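Local coordinates for hypothetical protein yxiM (Bacillus subtilis, PDB 2O14) that is an uncharacterised member of the GDSL lipolytic enzyme family, probably acts as an esterase, and also carries a galactose-binding-like domain that holds a manganese ion, at residues E249-F254 / R295-S300. Numbering follows the deposited sequence.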
loop_
_atom_site.group_PDB
_atom_site.type_symbol
_atom_site.label_atom_id
_atom_site.label_comp_id
_atom_site.label_asym_id
_atom_site.label_seq_id
_atom_site.Cartn_x
_atom_site.Cartn_y
_atom_site.Cartn_z
ATOM N N GLU A 249 -10.981 20.096 5.996
ATOM C CA GLU A 249 -9.549 20.296 5.806
ATOM C C GLU A 249 -9.340 21.329 4.708
ATOM O O GLU A 249 -9.370 20.998 3.521
ATOM C CB GLU A 249 -8.867 18.981 5.418
ATOM C CG GLU A 249 -7.380 19.140 5.136
ATOM C CD GLU A 249 -6.755 17.901 4.522
ATOM O OE1 GLU A 249 -6.323 17.001 5.274
ATOM O OE2 GLU A 249 -6.709 17.824 3.280
ATOM N N SER A 250 -9.134 22.581 5.113
ATOM C CA SER A 250 -8.942 23.676 4.171
ATOM C C SER A 250 -7.707 23.445 3.321
ATOM O O SER A 250 -6.872 22.590 3.635
ATOM C CB SER A 250 -8.783 25.003 4.915
ATOM O OG SER A 250 -7.512 25.076 5.543
ATOM N N GLU A 251 -7.589 24.212 2.242
ATOM C CA GLU A 251 -6.433 24.082 1.372
ATOM C C GLU A 251 -5.205 24.451 2.194
ATOM O O GLU A 251 -4.135 23.869 2.034
ATOM C CB GLU A 251 -6.558 25.010 0.159
ATOM C CG GLU A 251 -5.529 24.709 -0.923
ATOM C CD GLU A 251 -5.783 25.461 -2.215
ATOM O OE1 GLU A 251 -6.955 25.803 -2.490
ATOM O OE2 GLU A 251 -4.811 25.690 -2.964
ATOM N N ALA A 252 -5.375 25.418 3.087
ATOM C CA ALA A 252 -4.280 25.851 3.943
ATOM C C ALA A 252 -3.811 24.696 4.830
ATOM O O ALA A 252 -2.611 24.435 4.928
ATOM C CB ALA A 252 -4.724 27.028 4.804
ATOM N N GLU A 253 -4.751 24.001 5.472
ATOM C CA GLU A 253 -4.376 22.885 6.339
ATOM C C GLU A 253 -3.712 21.816 5.483
ATOM O O GLU A 253 -2.667 21.275 5.836
ATOM C CB GLU A 253 -5.599 22.282 7.039
ATOM C CG GLU A 253 -5.236 21.487 8.298
ATOM C CD GLU A 253 -6.336 20.540 8.764
ATOM O OE1 GLU A 253 -7.528 20.913 8.681
ATOM O OE2 GLU A 253 -6.001 19.423 9.229
ATOM N N PHE A 254 -4.337 21.517 4.354
ATOM C CA PHE A 254 -3.816 20.526 3.426
ATOM C C PHE A 254 -2.344 20.802 3.141
ATOM O O PHE A 254 -1.491 19.924 3.287
ATOM C CB PHE A 254 -4.613 20.580 2.124
ATOM C CG PHE A 254 -3.975 19.839 0.994
ATOM C CD1 PHE A 254 -4.012 18.447 0.947
ATOM C CD2 PHE A 254 -3.335 20.534 -0.034
ATOM C CE1 PHE A 254 -3.423 17.751 -0.108
ATOM C CE2 PHE A 254 -2.740 19.850 -1.098
ATOM C CZ PHE A 254 -2.785 18.453 -1.137
ATOM N N ARG A 295 -8.654 21.365 -9.954
ATOM C CA ARG A 295 -9.180 20.345 -9.054
ATOM C C ARG A 295 -8.181 19.827 -8.025
ATOM O O ARG A 295 -6.966 19.965 -8.183
ATOM C CB ARG A 295 -9.691 19.137 -9.848
ATOM C CG ARG A 295 -11.010 19.321 -10.572
ATOM C CD ARG A 295 -11.461 17.973 -11.104
ATOM N NE ARG A 295 -12.738 18.018 -11.809
ATOM C CZ ARG A 295 -13.922 18.177 -11.227
ATOM N NH1 ARG A 295 -14.016 18.314 -9.909
ATOM N NH2 ARG A 295 -15.022 18.185 -11.974
ATOM N N TRP A 296 -8.725 19.236 -6.965
ATOM C CA TRP A 296 -7.942 18.611 -5.910
ATOM C C TRP A 296 -6.782 19.424 -5.320
ATOM O O TRP A 296 -5.696 18.879 -5.119
ATOM C CB TRP A 296 -7.395 17.290 -6.450
ATOM C CG TRP A 296 -8.305 16.594 -7.446
ATOM C CD1 TRP A 296 -7.925 15.982 -8.606
ATOM C CD2 TRP A 296 -9.721 16.374 -7.325
ATOM N NE1 TRP A 296 -9.009 15.387 -9.212
ATOM C CE2 TRP A 296 -10.123 15.612 -8.448
ATOM C CE3 TRP A 296 -10.687 16.741 -6.377
ATOM C CZ2 TRP A 296 -11.451 15.211 -8.648
ATOM C CZ3 TRP A 296 -12.010 16.340 -6.574
ATOM C CH2 TRP A 296 -12.378 15.582 -7.702
ATOM N N TYR A 297 -7.004 20.706 -5.033
ATOM C CA TYR A 297 -5.959 21.571 -4.466
ATOM C C TYR A 297 -4.644 21.572 -5.255
ATOM O O TYR A 297 -3.572 21.772 -4.679
ATOM C CB TYR A 297 -5.634 21.179 -3.017
ATOM C CG TYR A 297 -6.755 21.372 -2.016
ATOM C CD1 TYR A 297 -7.713 22.373 -2.183
ATOM C CD2 TYR A 297 -6.830 20.576 -0.873
ATOM C CE1 TYR A 297 -8.716 22.572 -1.235
ATOM C CE2 TYR A 297 -7.824 20.769 0.081
ATOM C CZ TYR A 297 -8.765 21.766 -0.105
ATOM O OH TYR A 297 -9.753 21.950 0.841
ATOM N N ARG A 298 -4.724 21.357 -6.565
ATOM C CA ARG A 298 -3.533 21.338 -7.415
ATOM C C ARG A 298 -2.609 22.526 -7.179
ATOM O O ARG A 298 -1.387 22.380 -7.173
ATOM C CB ARG A 298 -3.934 21.294 -8.894
ATOM C CG ARG A 298 -2.764 21.431 -9.863
ATOM C CD ARG A 298 -3.125 20.932 -11.254
ATOM N NE ARG A 298 -2.039 21.149 -12.210
ATOM C CZ ARG A 298 -1.764 22.317 -12.779
ATOM N NH1 ARG A 298 -2.498 23.383 -12.497
ATOM N NH2 ARG A 298 -0.746 22.422 -13.618
ATOM N N ALA A 299 -3.195 23.702 -6.988
ATOM C CA ALA A 299 -2.417 24.916 -6.769
ATOM C C ALA A 299 -1.410 24.772 -5.622
ATOM O O ALA A 299 -0.251 25.179 -5.748
ATOM C CB ALA A 299 -3.362 26.090 -6.499
ATOM N N SER A 300 -1.853 24.190 -4.511
ATOM C CA SER A 300 -0.995 24.000 -3.345
ATOM C C SER A 300 0.098 22.975 -3.582
ATOM O O SER A 300 1.204 23.103 -3.055
ATOM C CB SER A 300 -1.828 23.575 -2.133
ATOM O OG SER A 300 -2.685 24.625 -1.725
#
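Tyr297 lays its ring against the first turn of helix 251-266 and reaches Glu249 with its hydroxyl. The contact joins two helix N-termini in the SGNH hydrolase domain, a fold with a parallel sheet flanked by helices. Ser250 caps helix 251-266, its OG accepting from Glu253 N; Tyr297 stands at the N-cap position of helix 298-307. Tyr297 CB lies 3.7 Å from Phe254 CE2. With CG anti to the carbonyl carbon (chi1 -65°), the tyrosine ring runs out past Glu251 and Phe254. Tyr297 CD2 sits over one face of the Phe254 ring, toward its rim, and the two planes are 43° apart, an oblique pair. Tyr297 CD1 is 3.4 Å from Glu251 CG, and Tyr297 CE1 meets Glu251 CB. Glu251 CA makes a CH-pi contact over the tyrosine face, 3.7 Å from the Tyr297 ring centroid. At the tip, Tyr297 OH donates to Glu249 O over 2.9 Å, approaching one of its lone pairs within the carbonyl plane. A phenylalanine here would probably keep much of the ring packing but leave that carbonyl without its hydroxyl donor. Glu251 runs the opposite way, extended along the tyrosine to the other helix. Ser300 CB meets the edge of the Phe254 ring, while Ser300 OG donates over 2.7 Å to Glu251 OE2, on the anti lone pair.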